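Long-range contacts in GDSL-like Lipase/Acylhydrolase family protein (Neisseria meningitidis, PDB 4K7J), which probably hydrolyses O-acetyl esters on peptidoglycan, as an SGNH-family esterase with an alpha/beta fold: residues A[218-227]-A[244-252]; A[281-289]-A[321-332]. All coordinates share one frame; numbering follows the deposited sequence.

Contact 1. Residues A[218-227]-A[244-252]. With ACT (acetate ion), chain C.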
loop_
_atom_site.group_PDB
_atom_site.type_symbol
_atom_site.label_atom_id
_atom_site.label_comp_id
_atom_site.label_asym_id
_atom_site.label_seq_id
_atom_site.Cartn_x
_atom_site.Cartn_y
_atom_site.Cartn_z
ATOM N N GLY A 218 7.341 3.512 -10.332
ATOM C CA GLY A 218 7.342 2.941 -11.674
ATOM C C GLY A 218 6.629 1.604 -11.869
ATOM O O GLY A 218 6.510 1.122 -12.997
ATOM N N ALA A 219 6.134 1.007 -10.787
ATOM C CA ALA A 219 5.627 -0.368 -10.850
ATOM C C ALA A 219 4.290 -0.531 -11.576
ATOM O O ALA A 219 3.484 0.399 -11.661
ATOM C CB ALA A 219 5.529 -0.967 -9.453
ATOM N N GLN A 220 4.072 -1.742 -12.080
ATOM C CA GLN A 220 2.809 -2.156 -12.684
ATOM C C GLN A 220 2.311 -3.380 -11.917
ATOM O O GLN A 220 3.117 -4.082 -11.305
ATOM C CB GLN A 220 3.031 -2.527 -14.138
ATOM C CG GLN A 220 3.511 -1.352 -15.009
ATOM C CD GLN A 220 3.811 -1.803 -16.415
ATOM O OE1 GLN A 220 3.044 -2.578 -17.014
ATOM N NE2 GLN A 220 4.948 -1.366 -16.944
ATOM N N LEU A 221 1.002 -3.636 -11.943
ATOM C CA LEU A 221 0.439 -4.732 -11.146
ATOM C C LEU A 221 1.010 -6.089 -11.509
ATOM O O LEU A 221 1.250 -6.913 -10.632
ATOM C CB LEU A 221 -1.093 -4.782 -11.234
ATOM C CG LEU A 221 -1.724 -6.007 -10.561
ATOM C CD1 LEU A 221 -1.496 -5.982 -9.059
ATOM C CD2 LEU A 221 -3.187 -6.138 -10.868
ATOM N N THR A 222 1.232 -6.321 -12.801
ATOM C CA THR A 222 1.758 -7.603 -13.262
ATOM C C THR A 222 3.164 -7.853 -12.738
ATOM O O THR A 222 3.626 -8.992 -12.714
ATOM C CB THR A 222 1.769 -7.718 -14.801
ATOM O OG1 THR A 222 2.581 -6.672 -15.369
ATOM C CG2 THR A 222 0.349 -7.633 -15.348
ATOM N N GLN A 223 3.839 -6.796 -12.306
ATOM C CA GLN A 223 5.202 -6.935 -11.816
ATOM C C GLN A 223 5.284 -7.485 -10.393
ATOM O O GLN A 223 6.367 -7.563 -9.834
ATOM C CB GLN A 223 5.978 -5.622 -11.947
ATOM C CG GLN A 223 6.241 -5.264 -13.414
ATOM C CD GLN A 223 6.762 -3.867 -13.591
ATOM O OE1 GLN A 223 6.474 -2.992 -12.792
ATOM N NE2 GLN A 223 7.543 -3.649 -14.647
ATOM N N TRP A 224 4.147 -7.876 -9.818
ATOM C CA TRP A 224 4.180 -8.741 -8.642
ATOM C C TRP A 224 4.962 -10.032 -8.959
ATOM O O TRP A 224 5.477 -10.702 -8.052
ATOM C CB TRP A 224 2.766 -9.093 -8.174
ATOM C CG TRP A 224 2.009 -7.964 -7.499
ATOM C CD1 TRP A 224 2.248 -6.620 -7.607
ATOM C CD2 TRP A 224 0.894 -8.104 -6.613
ATOM N NE1 TRP A 224 1.349 -5.919 -6.840
ATOM C CE2 TRP A 224 0.502 -6.810 -6.228
ATOM C CE3 TRP A 224 0.188 -9.207 -6.109
ATOM C CZ2 TRP A 224 -0.567 -6.581 -5.359
ATOM C CZ3 TRP A 224 -0.873 -8.979 -5.250
ATOM C CH2 TRP A 224 -1.238 -7.674 -4.879
ATOM N N SER A 225 5.053 -10.374 -10.245
ATOM C CA SER A 225 5.806 -11.561 -10.678
ATOM C C SER A 225 7.306 -11.482 -10.321
ATOM O O SER A 225 7.987 -12.506 -10.239
ATOM C CB SER A 225 5.622 -11.810 -12.183
ATOM O OG SER A 225 6.387 -10.890 -12.935
ATOM N N LYS A 226 7.802 -10.269 -10.084
ATOM C CA LYS A 226 9.168 -10.060 -9.599
ATOM C C LYS A 226 9.364 -10.538 -8.166
ATOM O O LYS A 226 10.503 -10.678 -7.713
ATOM C CB LYS A 226 9.535 -8.570 -9.635
ATOM C CG LYS A 226 9.696 -7.942 -11.014
ATOM C CD LYS A 226 10.037 -6.458 -10.822
ATOM C CE LYS A 226 10.313 -5.727 -12.130
ATOM N NZ LYS A 226 10.585 -4.270 -11.848
ATOM N N TRP A 227 8.263 -10.743 -7.441
ATOM C CA TRP A 227 8.342 -11.087 -6.022
ATOM C C TRP A 227 8.292 -12.614 -5.861
ATOM O O TRP A 227 7.991 -13.323 -6.818
ATOM C CB TRP A 227 7.221 -10.408 -5.217
ATOM C CG TRP A 227 7.104 -8.919 -5.418
ATOM C CD1 TRP A 227 8.057 -8.078 -5.918
ATOM C CD2 TRP A 227 5.959 -8.105 -5.141
ATOM N NE1 TRP A 227 7.578 -6.796 -5.961
ATOM C CE2 TRP A 227 6.292 -6.784 -5.489
ATOM C CE3 TRP A 227 4.678 -8.367 -4.626
ATOM C CZ2 TRP A 227 5.397 -5.720 -5.337
ATOM C CZ3 TRP A 227 3.784 -7.310 -4.483
ATOM C CH2 TRP A 227 4.146 -6.005 -4.852
ATOM N N ILE A 244 -6.272 -2.138 -1.358
ATOM C CA ILE A 244 -6.396 -1.142 -2.409
ATOM C C ILE A 244 -5.284 -1.346 -3.418
ATOM O O ILE A 244 -4.090 -1.319 -3.069
ATOM C CB ILE A 244 -6.308 0.299 -1.857
ATOM C CG1 ILE A 244 -7.356 0.510 -0.765
ATOM C CG2 ILE A 244 -6.462 1.318 -2.988
ATOM C CD1 ILE A 244 -7.409 1.938 -0.193
ATOM N N LEU A 245 -5.672 -1.565 -4.666
ATOM C CA LEU A 245 -4.707 -1.679 -5.756
ATOM C C LEU A 245 -4.704 -0.371 -6.534
ATOM O O LEU A 245 -5.730 0.048 -7.086
ATOM C CB LEU A 245 -5.083 -2.836 -6.684
ATOM C CG LEU A 245 -5.157 -4.219 -6.046
ATOM C CD1 LEU A 245 -5.787 -5.211 -7.020
ATOM C CD2 LEU A 245 -3.779 -4.708 -5.592
ATOM N N SER A 246 -3.558 0.294 -6.563
ATOM C CA SER A 246 -3.465 1.582 -7.246
ATOM C C SER A 246 -2.341 1.568 -8.283
ATOM O O SER A 246 -1.210 1.938 -7.991
ATOM C CB SER A 246 -3.275 2.721 -6.224
ATOM O OG SER A 246 -3.145 3.985 -6.863
ATOM N N TYR A 247 -2.661 1.114 -9.495
ATOM C CA TYR A 247 -1.707 1.076 -10.586
ATOM C C TYR A 247 -2.374 1.691 -11.808
ATOM O O TYR A 247 -3.468 2.221 -11.711
ATOM C CB TYR A 247 -1.285 -0.361 -10.896
ATOM C CG TYR A 247 -0.506 -1.083 -9.794
ATOM C CD1 TYR A 247 0.878 -0.989 -9.717
ATOM C CD2 TYR A 247 -1.158 -1.895 -8.876
ATOM C CE1 TYR A 247 1.590 -1.662 -8.739
ATOM C CE2 TYR A 247 -0.459 -2.580 -7.891
ATOM C CZ TYR A 247 0.916 -2.463 -7.828
ATOM O OH TYR A 247 1.616 -3.140 -6.853
ATOM N N GLY A 248 -1.722 1.625 -12.960
ATOM C CA GLY A 248 -2.368 2.075 -14.182
ATOM C C GLY A 248 -1.569 3.119 -14.918
ATOM O O GLY A 248 -1.503 3.105 -16.143
ATOM N N THR A 249 -0.948 4.019 -14.165
ATOM C CA THR A 249 -0.167 5.099 -14.766
ATOM C C THR A 249 0.999 4.581 -15.598
ATOM O O THR A 249 1.208 5.016 -16.724
ATOM C CB THR A 249 0.338 6.066 -13.690
ATOM O OG1 THR A 249 -0.787 6.679 -13.046
ATOM C CG2 THR A 249 1.214 7.145 -14.295
ATOM N N ASN A 250 1.757 3.636 -15.057
ATOM C CA ASN A 250 2.885 3.095 -15.803
ATOM C C ASN A 250 2.472 2.147 -16.927
ATOM O O ASN A 250 3.059 2.183 -18.013
ATOM C CB ASN A 250 3.884 2.435 -14.845
ATOM C CG ASN A 250 4.447 3.433 -13.836
ATOM O OD1 ASN A 250 5.136 4.369 -14.211
ATOM N ND2 ASN A 250 4.133 3.244 -12.558
ATOM N N GLU A 251 1.470 1.302 -16.672
ATOM C CA GLU A 251 0.923 0.458 -17.733
ATOM C C GLU A 251 0.565 1.360 -18.919
ATOM O O GLU A 251 0.849 1.035 -20.067
ATOM C CB GLU A 251 -0.331 -0.297 -17.256
ATOM C CG GLU A 251 -0.084 -1.440 -16.266
ATOM C CD GLU A 251 -0.040 -0.987 -14.810
ATOM O OE1 GLU A 251 0.208 0.209 -14.580
ATOM O OE2 GLU A 251 -0.260 -1.829 -13.897
ATOM N N ALA A 252 -0.033 2.510 -18.619
ATOM C CA ALA A 252 -0.489 3.440 -19.659
ATOM C C ALA A 252 0.630 3.965 -20.544
ATOM O O ALA A 252 0.385 4.354 -21.684
ATOM C CB ALA A 252 -1.232 4.603 -19.040
HETATM C C ACT C . 5.022 6.369 -11.294
HETATM O O ACT C . 6.075 7.008 -11.586
HETATM O OXT ACT C . 5.155 5.255 -10.724
HETATM C CH3 ACT C . 3.659 6.917 -11.585
HETATM O O HOH W 1 1.248 2.011 -12.500
HETATM O O HOH W 2 -0.344 -4.477 -14.764
#
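Gly218 N and Asn250 ND2 both donate to oxygen OXT of the bound acetate, at 2.8 and 2.9 Å. Ser62 N and His351 NE2 also bond the acetate. The grouping is consistent with the oxyanion hole of an SGNH hydrolase, with Asn250 in the Gly-Thr-Asn-Glu run that follows strand 242-246. The second N-H of ND2 goes to Ala219 O at 3.1 Å, meeting it from above the carbonyl plane. These two bonds fix the rotation of the amide. Water 1 accepts from Asn250 N and probably donates to Ala219 O.

Glu251 holds the start of the 3-10 segment 221-226. Its chain is bent at chi2 (87°), which brings the carboxylate back to the loop. Leu221 N donates to Glu251 OE2 at 2.9 Å, from above the carboxylate plane. Water 2 donates to the same OE2 and accepts from Thr222 N. Gln220 and Glu251 run antiparallel alongside each other, with Gln220 OE1 against Glu251 CG and Gln220 CB against the carboxylate.

Around Tyr247 the contact is mainly apolar and aromatic, with one hydrogen bond in it. Leu221 CB sits over the face of the Tyr247 ring, 4.1 Å from its centroid, as a CH-pi contact. Trp224 CZ2 touches Leu245 CD2 at 3.7 Å. Leu221 CD1 and Trp227 CZ3 lie on opposite faces of the Trp224 indole. Trp224 NE1 donates to Tyr247 OH at 2.8 Å, nearly straight (165°) and in the plane of the indole.

Contact 2. Residues A[281-289]-A[321-332]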
loop_
_atom_site.group_PDB
_atom_site.type_symbol
_atom_site.label_atom_id
_atom_site.label_comp_id
_atom_site.label_asym_id
_atom_site.label_seq_id
_atom_site.Cartn_x
_atom_site.Cartn_y
_atom_site.Cartn_z
ATOM N N GLY A 281 -12.097 -6.823 1.654
ATOM C CA GLY A 281 -12.630 -6.069 0.536
ATOM C C GLY A 281 -11.502 -5.743 -0.426
ATOM O O GLY A 281 -10.336 -5.754 -0.039
ATOM N N ILE A 282 -11.845 -5.476 -1.681
ATOM C CA ILE A 282 -10.866 -5.051 -2.676
ATOM C C ILE A 282 -11.340 -3.774 -3.379
ATOM O O ILE A 282 -12.495 -3.678 -3.805
ATOM C CB ILE A 282 -10.634 -6.140 -3.722
ATOM C CG1 ILE A 282 -10.171 -7.437 -3.054
ATOM C CG2 ILE A 282 -9.611 -5.684 -4.730
ATOM C CD1 ILE A 282 -10.030 -8.574 -4.014
ATOM N N LEU A 283 -10.451 -2.790 -3.489
ATOM C CA LEU A 283 -10.760 -1.549 -4.188
ATOM C C LEU A 283 -9.726 -1.303 -5.274
ATOM O O LEU A 283 -8.524 -1.268 -4.997
ATOM C CB LEU A 283 -10.747 -0.366 -3.226
ATOM C CG LEU A 283 -10.775 0.996 -3.947
ATOM C CD1 LEU A 283 -12.157 1.284 -4.501
ATOM C CD2 LEU A 283 -10.303 2.139 -3.069
ATOM N N ILE A 284 -10.186 -1.150 -6.508
ATOM C CA ILE A 284 -9.296 -0.807 -7.614
ATOM C C ILE A 284 -9.367 0.693 -7.902
ATOM O O ILE A 284 -10.444 1.242 -8.187
ATOM C CB ILE A 284 -9.624 -1.626 -8.874
ATOM C CG1 ILE A 284 -9.194 -3.082 -8.652
ATOM C CG2 ILE A 284 -8.942 -1.030 -10.100
ATOM C CD1 ILE A 284 -9.579 -4.033 -9.755
ATOM N N ILE A 285 -8.221 1.354 -7.800
ATOM C CA ILE A 285 -8.122 2.773 -8.101
ATOM C C ILE A 285 -7.777 2.969 -9.578
ATOM O O ILE A 285 -6.656 2.698 -10.002
ATOM C CB ILE A 285 -7.080 3.460 -7.216
ATOM C CG1 ILE A 285 -7.568 3.468 -5.765
ATOM C CG2 ILE A 285 -6.849 4.897 -7.690
ATOM C CD1 ILE A 285 -6.781 4.387 -4.861
ATOM N N GLY A 286 -8.759 3.403 -10.365
ATOM C CA GLY A 286 -8.526 3.662 -11.775
ATOM C C GLY A 286 -7.470 4.738 -11.932
ATOM O O GLY A 286 -7.422 5.673 -11.136
ATOM N N ALA A 287 -6.610 4.598 -12.937
ATOM C CA ALA A 287 -5.522 5.544 -13.134
ATOM C C ALA A 287 -6.025 6.993 -13.274
ATOM O O ALA A 287 -7.075 7.235 -13.885
ATOM C CB ALA A 287 -4.701 5.145 -14.340
ATOM N N PRO A 288 -5.281 7.958 -12.699
ATOM C CA PRO A 288 -5.603 9.371 -12.924
ATOM C C PRO A 288 -5.289 9.742 -14.360
ATOM O O PRO A 288 -4.613 8.976 -15.043
ATOM C CB PRO A 288 -4.633 10.106 -11.987
ATOM C CG PRO A 288 -3.462 9.171 -11.844
ATOM C CD PRO A 288 -4.080 7.790 -11.853
ATOM N N GLU A 289 -5.756 10.895 -14.824
ATOM C CA GLU A 289 -5.301 11.364 -16.117
ATOM C C GLU A 289 -3.819 11.691 -16.009
ATOM O O GLU A 289 -3.382 12.311 -15.044
ATOM C CB GLU A 289 -6.078 12.594 -16.605
ATOM C CG GLU A 289 -5.570 13.097 -17.964
ATOM C CD GLU A 289 -6.460 14.157 -18.609
ATOM O OE1 GLU A 289 -6.499 15.304 -18.114
ATOM O OE2 GLU A 289 -7.110 13.842 -19.625
ATOM N N THR A 321 -15.289 -6.179 -7.350
ATOM C CA THR A 321 -14.597 -5.319 -6.406
ATOM C C THR A 321 -15.226 -3.929 -6.431
ATOM O O THR A 321 -16.182 -3.682 -7.168
ATOM C CB THR A 321 -13.105 -5.196 -6.774
ATOM O OG1 THR A 321 -12.942 -4.170 -7.758
ATOM C CG2 THR A 321 -12.599 -6.507 -7.349
ATOM N N MET A 322 -14.696 -3.026 -5.617
ATOM C CA MET A 322 -15.052 -1.621 -5.721
ATOM C C MET A 322 -14.097 -0.958 -6.708
ATOM O O MET A 322 -13.005 -1.475 -6.944
ATOM C CB MET A 322 -14.964 -0.945 -4.362
ATOM C CG MET A 322 -16.062 -1.401 -3.398
ATOM S SD MET A 322 -15.797 -0.768 -1.737
ATOM C CE MET A 322 -14.376 -1.743 -1.235
ATOM N N PHE A 323 -14.528 0.160 -7.293
ATOM C CA PHE A 323 -13.738 0.908 -8.265
ATOM C C PHE A 323 -13.871 2.403 -7.976
ATOM O O PHE A 323 -14.978 2.920 -7.871
ATOM C CB PHE A 323 -14.206 0.594 -9.690
ATOM C CG PHE A 323 -13.442 1.324 -10.764
ATOM C CD1 PHE A 323 -12.217 0.847 -11.214
ATOM C CD2 PHE A 323 -13.954 2.481 -11.334
ATOM C CE1 PHE A 323 -11.518 1.508 -12.195
ATOM C CE2 PHE A 323 -13.257 3.148 -12.320
ATOM C CZ PHE A 323 -12.040 2.664 -12.751
ATOM N N TRP A 324 -12.741 3.092 -7.824
ATOM C CA TRP A 324 -12.750 4.526 -7.613
ATOM C C TRP A 324 -12.038 5.203 -8.772
ATOM O O TRP A 324 -10.865 4.946 -9.022
ATOM C CB TRP A 324 -12.061 4.871 -6.304
ATOM C CG TRP A 324 -12.240 6.280 -5.859
ATOM C CD1 TRP A 324 -13.357 6.829 -5.301
ATOM C CD2 TRP A 324 -11.253 7.321 -5.883
ATOM N NE1 TRP A 324 -13.136 8.148 -4.998
ATOM C CE2 TRP A 324 -11.851 8.474 -5.341
ATOM C CE3 TRP A 324 -9.922 7.385 -6.308
ATOM C CZ2 TRP A 324 -11.163 9.684 -5.215
ATOM C CZ3 TRP A 324 -9.243 8.586 -6.189
ATOM C CH2 TRP A 324 -9.866 9.719 -5.643
ATOM N N SER A 325 -12.753 6.066 -9.486
ATOM C CA SER A 325 -12.174 6.721 -10.655
ATOM C C SER A 325 -11.435 7.991 -10.286
ATOM O O SER A 325 -12.044 9.058 -10.119
ATOM C CB SER A 325 -13.242 7.055 -11.700
ATOM O OG SER A 325 -12.657 7.824 -12.742
ATOM N N TRP A 326 -10.119 7.871 -10.168
ATOM C CA TRP A 326 -9.257 9.007 -9.887
ATOM C C TRP A 326 -9.386 10.019 -11.018
ATOM O O TRP A 326 -9.384 11.221 -10.778
ATOM C CB TRP A 326 -7.812 8.521 -9.741
ATOM C CG TRP A 326 -6.863 9.474 -9.100
ATOM C CD1 TRP A 326 -7.009 10.831 -8.959
ATOM C CD2 TRP A 326 -5.609 9.138 -8.488
ATOM N NE1 TRP A 326 -5.911 11.355 -8.308
ATOM C CE2 TRP A 326 -5.039 10.338 -8.011
ATOM C CE3 TRP A 326 -4.914 7.936 -8.299
ATOM C CZ2 TRP A 326 -3.802 10.371 -7.358
ATOM C CZ3 TRP A 326 -3.679 7.972 -7.661
ATOM C CH2 TRP A 326 -3.140 9.180 -7.193
ATOM N N GLN A 327 -9.520 9.556 -12.257
ATOM C CA GLN A 327 -9.723 10.534 -13.330
ATOM C C GLN A 327 -11.008 11.333 -13.114
ATOM O O GLN A 327 -11.010 12.549 -13.282
ATOM C CB GLN A 327 -9.672 9.923 -14.738
ATOM C CG GLN A 327 -9.955 10.977 -15.823
ATOM C CD GLN A 327 -9.632 10.518 -17.228
ATOM O OE1 GLN A 327 -8.465 10.332 -17.586
ATOM N NE2 GLN A 327 -10.669 10.359 -18.045
ATOM N N ASN A 328 -12.095 10.674 -12.713
ATOM C CA ASN A 328 -13.331 11.421 -12.484
ATOM C C ASN A 328 -13.239 12.310 -11.262
ATOM O O ASN A 328 -13.735 13.434 -11.278
ATOM C CB ASN A 328 -14.570 10.524 -12.431
ATOM C CG ASN A 328 -15.002 10.069 -13.801
ATOM O OD1 ASN A 328 -14.591 10.644 -14.814
ATOM N ND2 ASN A 328 -15.810 9.021 -13.848
ATOM N N ALA A 329 -12.576 11.817 -10.218
ATOM C CA ALA A 329 -12.264 12.650 -9.059
ATOM C C ALA A 329 -11.568 13.947 -9.457
ATOM O O ALA A 329 -11.771 14.973 -8.815
ATOM C CB ALA A 329 -11.399 11.891 -8.057
ATOM N N MET A 330 -10.740 13.897 -10.502
ATOM C CA MET A 330 -9.994 15.077 -10.935
ATOM C C MET A 330 -10.835 16.062 -11.749
ATOM O O MET A 330 -10.412 17.192 -11.988
ATOM C CB MET A 330 -8.780 14.677 -11.775
ATOM C CG MET A 330 -7.617 14.096 -10.997
ATOM S SD MET A 330 -6.414 13.433 -12.163
ATOM C CE MET A 330 -5.803 14.937 -12.921
ATOM N N GLY A 331 -12.006 15.622 -12.197
ATOM C CA GLY A 331 -12.823 16.428 -13.091
ATOM C C GLY A 331 -13.029 15.783 -14.443
ATOM O O GLY A 331 -13.584 16.396 -15.348
ATOM N N GLY A 332 -12.579 14.538 -14.589
ATOM C CA GLY A 332 -12.762 13.803 -15.829
ATOM C C GLY A 332 -11.652 14.064 -16.826
ATOM O O GLY A 332 -10.583 14.542 -16.452
HETATM O O HOH W 3 -9.624 6.774 -13.211
#
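Strands 281-286 and 322-325 pair in parallel through four backbone hydrogen bonds, from Met322 N to Ile282 O at one end to Gly286 N to Trp324 O at the other. They belong to a beta-alpha-beta unit whose connecting helix is 305-318. Met322 O takes two donors from opposite faces of its plane, Ile284 N and Thr321 OG1, at 2.9 and 2.8 Å.

Packing is tight on both faces of this pair. On one face Leu283 CD1 presses on Met322 CB at 3.6 Å, and Ile285 CG2 lies at the edge of the Trp324 ring. On the other, Ile284 CG2 meets Phe323 CD1. The Phe323 ring reaches along the strands because chi1 of -180° sets CG trans to the main-chain N; its CE1 rests 3.7 Å from Gly286 CA, where no side chain stands in the way.

Past Gly286 the backbones are no longer joined directly. Water 3 bridges them, donating to Ala287 O (2.7 Å) and accepting from Gln327 N (2.9 Å). Pro288 CB covers one face of Trp326, 3.7 Å from the centroid of the five-membered ring, a CH-pi contact. Ser325 OG caps the short helix by accepting from Asn328 N, and Gly331 ends it in a Schellman motif. Asn328 and Gly331 face solvent, while Pro288, Trp326 and Met330 still pack on the inner side.

Glu289 CB lies 3.4 Å from Gln327 OE1. Both polar ends turn to Arg301, Glu289 by a salt bridge and Gln327 by a hydrogen bond. Glu289 also accepts from backbone N atoms of Cys334, Ser335 and Met336. This many donors round a buried carboxylate would probably keep it ionised.

How the contacts relate
Contact 1 and contact 2 meet in the central sheet, where strand 242-246 lies next to strand 281-286. Leu245 is probably hydrogen-bonded by its backbone to Leu283 and Ile285, and Thr249 packs on Pro288 just beyond the strand ends. Both contacts are largely buried, but their chemistry differs. Contact 2 is mostly regular parallel strand pairing with aliphatic and aromatic cover, and has most of its side-chain polar bonding beyond the strands, round Glu289 and Gln327. It lies toward the 28-30 edge of the sheet. Contact 1 has no strand pairing across it. A loop with a 3-10 segment is held to strand 242-246 and the residues after it; Gly218 and Asn250 reach the acetate.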